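Local coordinates for protein D-threo-3-hydroxyaspartate dehydratase (Delftia, PDB 3WQC) that catalyses the pyridoxal-phosphate-dependent deamination of D-threo-3-hydroxyaspartate to oxaloacetate and ammonia, and also dehydrates D-serine and the L-threo and L-erythro isomers, at residues V254-G259 with Q304-G309; S294-T299 with P359-A364. All blocks are in the same frame, centred on the assembly; numbering follows the deposited sequence.

Contact 1. Residues V254-G259 with Q304-G309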
loop_
_atom_site.group_PDB
_atom_site.type_symbol
_atom_site.label_atom_id
_atom_site.label_comp_id
_atom_site.label_asym_id
_atom_site.label_seq_id
_atom_site.Cartn_x
_atom_site.Cartn_y
_atom_site.Cartn_z
ATOM N N VAL B 254 -3.707 12.625 -9.533
ATOM C CA VAL B 254 -3.190 12.207 -10.871
ATOM C C VAL B 254 -4.276 12.544 -11.928
ATOM O O VAL B 254 -3.926 13.113 -12.971
ATOM C CB VAL B 254 -2.855 10.706 -10.865
ATOM C CG1 VAL B 254 -2.783 10.142 -12.285
ATOM C CG2 VAL B 254 -1.513 10.560 -10.160
ATOM N N MET B 255 -5.549 12.284 -11.677
ATOM C CA MET B 255 -6.638 12.620 -12.627
ATOM C C MET B 255 -6.771 14.120 -12.782
ATOM O O MET B 255 -7.013 14.622 -13.909
ATOM C CB MET B 255 -8.006 12.048 -12.224
ATOM C CG MET B 255 -8.070 10.515 -12.340
ATOM S SD MET B 255 -8.061 9.897 -14.038
ATOM C CE MET B 255 -6.631 8.821 -14.169
ATOM N N ARG B 256 -6.648 14.862 -11.686
ATOM C CA ARG B 256 -6.690 16.342 -11.736
ATOM C C ARG B 256 -5.571 16.828 -12.682
ATOM O O ARG B 256 -5.810 17.699 -13.577
ATOM C CB ARG B 256 -6.467 16.909 -10.325
ATOM C CG ARG B 256 -6.534 18.432 -10.309
ATOM C CD ARG B 256 -5.119 19.012 -10.504
ATOM N NE ARG B 256 -5.068 20.442 -10.200
ATOM C CZ ARG B 256 -3.966 21.199 -10.336
ATOM N NH1 ARG B 256 -2.795 20.675 -10.766
ATOM N NH2 ARG B 256 -4.033 22.499 -10.015
ATOM N N ASN B 257 -4.343 16.284 -12.569
ATOM C CA ASN B 257 -3.254 16.696 -13.403
ATOM C C ASN B 257 -3.418 16.275 -14.884
ATOM O O ASN B 257 -2.948 17.001 -15.800
ATOM C CB ASN B 257 -1.946 16.191 -12.899
ATOM C CG ASN B 257 -1.432 16.995 -11.719
ATOM O OD1 ASN B 257 -1.808 18.180 -11.568
ATOM N ND2 ASN B 257 -0.476 16.425 -10.963
ATOM N N ILE B 258 -4.080 15.134 -15.121
ATOM C CA ILE B 258 -4.355 14.706 -16.497
ATOM C C ILE B 258 -5.339 15.708 -17.110
ATOM O O ILE B 258 -5.290 15.938 -18.351
ATOM C CB ILE B 258 -4.941 13.245 -16.518
ATOM C CG1 ILE B 258 -3.768 12.310 -16.243
ATOM C CG2 ILE B 258 -5.537 12.895 -17.933
ATOM C CD1 ILE B 258 -4.283 10.917 -15.796
ATOM N N GLY B 259 -6.218 16.284 -16.283
ATOM C CA GLY B 259 -7.112 17.376 -16.697
ATOM C C GLY B 259 -8.546 16.974 -16.821
ATOM O O GLY B 259 -9.323 17.723 -17.417
ATOM N N GLN B 304 2.206 19.216 -11.869
ATOM C CA GLN B 304 2.248 19.722 -10.510
ATOM C C GLN B 304 2.456 18.542 -9.531
ATOM O O GLN B 304 1.615 17.630 -9.417
ATOM C CB GLN B 304 0.954 20.460 -10.180
ATOM C CG GLN B 304 1.092 21.018 -8.743
ATOM C CD GLN B 304 0.037 22.091 -8.466
ATOM O OE1 GLN B 304 -0.821 22.375 -9.304
ATOM N NE2 GLN B 304 0.092 22.670 -7.312
ATOM N N ASP B 305 3.583 18.582 -8.838
ATOM C CA ASP B 305 3.922 17.491 -7.887
ATOM C C ASP B 305 3.259 17.785 -6.555
ATOM O O ASP B 305 3.518 18.877 -5.961
ATOM C CB ASP B 305 5.452 17.460 -7.769
ATOM C CG ASP B 305 5.963 16.368 -6.854
ATOM O OD1 ASP B 305 5.165 15.615 -6.286
ATOM O OD2 ASP B 305 7.182 16.229 -6.787
ATOM N N PHE B 306 2.403 16.890 -6.079
ATOM C CA PHE B 306 1.700 17.098 -4.794
ATOM C C PHE B 306 2.361 16.278 -3.647
ATOM O O PHE B 306 1.698 16.111 -2.612
ATOM C CB PHE B 306 0.230 16.736 -4.959
ATOM C CG PHE B 306 -0.531 17.742 -5.786
ATOM C CD1 PHE B 306 -1.042 18.919 -5.175
ATOM C CD2 PHE B 306 -0.803 17.505 -7.132
ATOM C CE1 PHE B 306 -1.837 19.810 -5.932
ATOM C CE2 PHE B 306 -1.560 18.400 -7.887
ATOM C CZ PHE B 306 -2.068 19.561 -7.297
ATOM N N GLY B 307 3.567 15.759 -3.816
ATOM C CA GLY B 307 4.238 14.964 -2.745
ATOM C C GLY B 307 3.341 13.793 -2.425
ATOM O O GLY B 307 2.806 13.168 -3.361
ATOM N N TYR B 308 3.140 13.500 -1.126
ATOM C CA TYR B 308 2.267 12.444 -0.708
ATOM C C TYR B 308 0.824 12.901 -0.485
ATOM O O TYR B 308 -0.008 12.137 0.035
ATOM C CB TYR B 308 2.822 11.757 0.565
ATOM C CG TYR B 308 3.989 10.892 0.246
ATOM C CD1 TYR B 308 5.347 11.357 0.254
ATOM C CD2 TYR B 308 3.771 9.510 -0.058
ATOM C CE1 TYR B 308 6.412 10.508 -0.093
ATOM C CE2 TYR B 308 4.844 8.705 -0.415
ATOM C CZ TYR B 308 6.116 9.164 -0.393
ATOM O OH TYR B 308 7.152 8.329 -0.690
ATOM N N GLY B 309 0.479 14.138 -0.932
ATOM C CA GLY B 309 -0.926 14.513 -0.968
ATOM C C GLY B 309 -1.110 16.003 -0.744
ATOM O O GLY B 309 -0.262 16.633 -0.092
#
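R256 and N257, at the end of a helix, meet the loop residues Q304 and F306 through a small polar network backed by an aromatic edge. Among the hydrogen bonds, the straightest across the contact runs from N257 ND2 to the backbone O of Q304 (2.9 Å, N-H...O angle 149°), which ties N257 to the loop's main chain; Q302 OE1 is a second acceptor for ND2. R256 NH1 reaches Q304 OE1 at 3.0 Å, but from above the amide plane, and NH2 adds a weak bond to the same oxygen; both bonds are bent. Within the helix, R256 NH1 also gives to N257 OD1 at 2.8 Å, with the oxygen lying in the guanidinium plane. NH1 is thereby shared between two amide oxygens, one on each segment, and the N257 amide is held at both ends.

The van der Waals contacts centre on F306. Its CZ sits over one face of the R256 guanidinium, 3.7 Å from NH1, with the two planes 83° apart, so the ring presents its edge and the pair is not a parallel stack. CE2 lies 3.7 Å from N257 OD1, which approaches near the ring plane. The bend of R256 at chi2 (-92°) brings the guanidinium to this spot.

Two turns shape the loop: an Asx turn from D305 OD1 to G307 N, and a type II' turn from F306 to G309. The contact packs helix 253-258, which ends in a Schellman motif at G259, against the loop entering strand 310-312; M255 and I258 touch helix 228-233, and Y308 rests on strand 322-327.

Contact 2. Residues S294-T299 with P359-A364; sequences SRDRGT and PNHACA. With MG (magnesium ion), chain K.
D296 and H361 form a carboxylate-histidine-metal chain: D296 OD2 takes a hydrogen bond from H361 ND1 (2.7 Å, N-H...O angle 163°), while NE2 of the same ring binds a magnesium ion at 2.1 Å. This second-shell carboxylate arrangement is part of a metal site in the protein's serine-dehydratase-type domain, the H361 side chain being about 6 Å from the bound pyridoxal phosphate. The magnesium probably occupies the place of the manganese, cobalt or nickel that serves as cofactor. C363 SG joins NE2 on the ion at 2.6 Å, and four waters complete a six-ligand octahedron with NE2 and SG at adjacent corners. OD2 lies in the imidazole plane, yet the bond meets the carboxylate from above, the two planes being 74° apart; the histidine ring is thus held against rotation by bonds at both nitrogens. H361 CG, anti to the backbone N (chi1 -176°), carries the ring from the N-cap position of helix 362-366 in between D296 OD2, at ND1, and the metal, at NE2.

D296 is itself positioned by its loop. Its OD1 accepts from G298 N in an Asx turn, its backbone N gives to S294 OG in an ST turn, and OD2 also forms a salt bridge with R295 of the second subunit, so charge from a neighbouring chain would probably polarise the carboxylate. W290 of that subunit meets the H361 ring. A364 CB lies 3.4 Å from S294 OG and also touches D296 CB, seating the helix's first turn against the loop.

At the other end, the N360 amide oxygen is gripped twice by one residue. T299 N approaches it in the carbonyl plane at 3.0 Å, whereas the hydroxyl of T299 donates from above that plane, OG1 to OD1 being 2.8 Å.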
loop_
_atom_site.group_PDB
_atom_site.type_symbol
_atom_site.label_atom_id
_atom_site.label_comp_id
_atom_site.label_asym_id
_atom_site.label_seq_id
_atom_site.Cartn_x
_atom_site.Cartn_y
_atom_site.Cartn_z
ATOM N N SER B 294 -0.388 5.336 1.027
ATOM C CA SER B 294 0.327 4.501 0.091
ATOM C C SER B 294 1.617 5.202 -0.387
ATOM O O SER B 294 1.748 6.458 -0.268
ATOM C CB SER B 294 -0.441 3.981 -1.148
ATOM O OG SER B 294 -0.381 4.942 -2.218
ATOM N N ARG B 295 2.518 4.384 -0.941
ATOM C CA ARG B 295 3.734 4.959 -1.514
ATOM C C ARG B 295 3.500 5.577 -2.934
ATOM O O ARG B 295 4.500 6.004 -3.546
ATOM C CB ARG B 295 4.871 3.884 -1.631
ATOM C CG ARG B 295 5.597 3.718 -0.292
ATOM C CD ARG B 295 6.475 4.925 0.008
ATOM N NE ARG B 295 7.633 4.482 0.751
ATOM C CZ ARG B 295 8.465 5.289 1.381
ATOM N NH1 ARG B 295 8.219 6.626 1.410
ATOM N NH2 ARG B 295 9.565 4.749 1.976
ATOM N N ASP B 296 2.271 5.597 -3.464
ATOM C CA ASP B 296 2.079 6.105 -4.815
ATOM C C ASP B 296 2.525 7.577 -4.921
ATOM O O ASP B 296 2.100 8.443 -4.142
ATOM C CB ASP B 296 0.624 5.940 -5.227
ATOM C CG ASP B 296 0.444 6.041 -6.737
ATOM O OD1 ASP B 296 0.584 7.159 -7.269
ATOM O OD2 ASP B 296 0.175 4.955 -7.333
ATOM N N ARG B 297 3.376 7.870 -5.919
ATOM C CA ARG B 297 3.836 9.254 -6.142
ATOM C C ARG B 297 3.562 9.585 -7.614
ATOM O O ARG B 297 4.443 10.184 -8.279
ATOM C CB ARG B 297 5.308 9.403 -5.736
ATOM C CG ARG B 297 5.457 9.395 -4.188
ATOM C CD ARG B 297 4.991 10.708 -3.618
ATOM N NE ARG B 297 6.008 11.779 -3.928
ATOM C CZ ARG B 297 5.842 12.735 -4.879
ATOM N NH1 ARG B 297 6.932 13.483 -5.156
ATOM N NH2 ARG B 297 4.650 12.890 -5.552
ATOM N N GLY B 298 2.387 9.187 -8.138
ATOM C CA GLY B 298 2.123 9.437 -9.563
ATOM C C GLY B 298 2.178 10.884 -9.978
ATOM O O GLY B 298 2.463 11.160 -11.160
ATOM N N THR B 299 1.944 11.850 -9.048
ATOM C CA THR B 299 2.007 13.243 -9.457
ATOM C C THR B 299 3.437 13.736 -9.634
ATOM O O THR B 299 3.606 14.855 -10.221
ATOM C CB THR B 299 1.263 14.157 -8.481
ATOM O OG1 THR B 299 1.933 14.168 -7.185
ATOM C CG2 THR B 299 -0.238 13.752 -8.360
ATOM N N PRO B 359 -5.401 12.258 -2.156
ATOM C CA PRO B 359 -4.389 11.288 -2.546
ATOM C C PRO B 359 -3.843 11.497 -3.976
ATOM O O PRO B 359 -4.586 12.018 -4.858
ATOM C CB PRO B 359 -5.185 9.974 -2.563
ATOM C CG PRO B 359 -6.591 10.403 -2.927
ATOM C CD PRO B 359 -6.774 11.737 -2.199
ATOM N N ASN B 360 -2.613 11.030 -4.228
ATOM C CA ASN B 360 -2.121 10.914 -5.607
ATOM C C ASN B 360 -3.032 9.935 -6.397
ATOM O O ASN B 360 -3.443 10.326 -7.523
ATOM C CB ASN B 360 -0.705 10.307 -5.669
ATOM C CG ASN B 360 0.391 11.342 -5.292
ATOM O OD1 ASN B 360 1.176 11.709 -6.175
ATOM N ND2 ASN B 360 0.456 11.846 -4.059
ATOM N N HIS B 361 -3.345 8.755 -5.864
ATOM C CA HIS B 361 -3.921 7.704 -6.633
ATOM C C HIS B 361 -4.963 7.054 -5.791
ATOM O O HIS B 361 -4.642 6.388 -4.766
ATOM C CB HIS B 361 -2.811 6.723 -7.028
ATOM C CG HIS B 361 -3.251 5.614 -7.913
ATOM N ND1 HIS B 361 -2.353 4.637 -8.326
ATOM C CD2 HIS B 361 -4.442 5.368 -8.545
ATOM C CE1 HIS B 361 -2.975 3.753 -9.190
ATOM N NE2 HIS B 361 -4.259 4.185 -9.355
ATOM N N ALA B 362 -6.252 7.276 -6.104
ATOM C CA ALA B 362 -7.332 6.787 -5.200
ATOM C C ALA B 362 -7.272 5.263 -5.020
ATOM O O ALA B 362 -7.453 4.757 -3.894
ATOM C CB ALA B 362 -8.728 7.198 -5.730
ATOM N N CYS B 363 -6.925 4.512 -6.071
ATOM C CA CYS B 363 -6.965 3.028 -5.980
ATOM C C CYS B 363 -5.896 2.584 -4.976
ATOM O O CYS B 363 -6.060 1.594 -4.283
ATOM C CB CYS B 363 -6.578 2.442 -7.377
ATOM S SG CYS B 363 -7.525 3.279 -8.732
ATOM N N ALA B 364 -4.732 3.265 -5.014
ATOM C CA ALA B 364 -3.592 2.853 -4.140
ATOM C C ALA B 364 -3.866 3.250 -2.697
ATOM O O ALA B 364 -3.703 2.471 -1.739
ATOM C CB ALA B 364 -2.324 3.505 -4.644
HETATM MG MG MG K . -5.751 3.329 -10.641
HETATM O O HOH W 1 -6.953 2.555 -12.187
HETATM O O HOH W 2 -4.181 3.429 -12.213
HETATM O O HOH W 3 -4.920 1.403 -10.365
HETATM O O HOH W 4 -6.294 5.191 -11.315
#

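Along the chain the segments come in the order 254-259, 294-299, 304-309, 359-364, so the two contacts alternate and their loops cross rather than nest. Contact 1 closes a loop of 44 residues and contact 2 one of 59; they overlap over 294-309, the irregular region between helix 290-293 and strand 310-312. Contact 1 fastens that region to helix 253-258, beyond strand 242-243 of the barrel; contact 2 fastens it to the turn joining strand 354-358 to helix 362-366. With centres 9 Å apart, the contacts also touch directly: N360 ND2 probably hydrogen-bonds G307 O (2.8 Å), and R297 NH2 forms a salt bridge with D305 OD1 (2.9 Å).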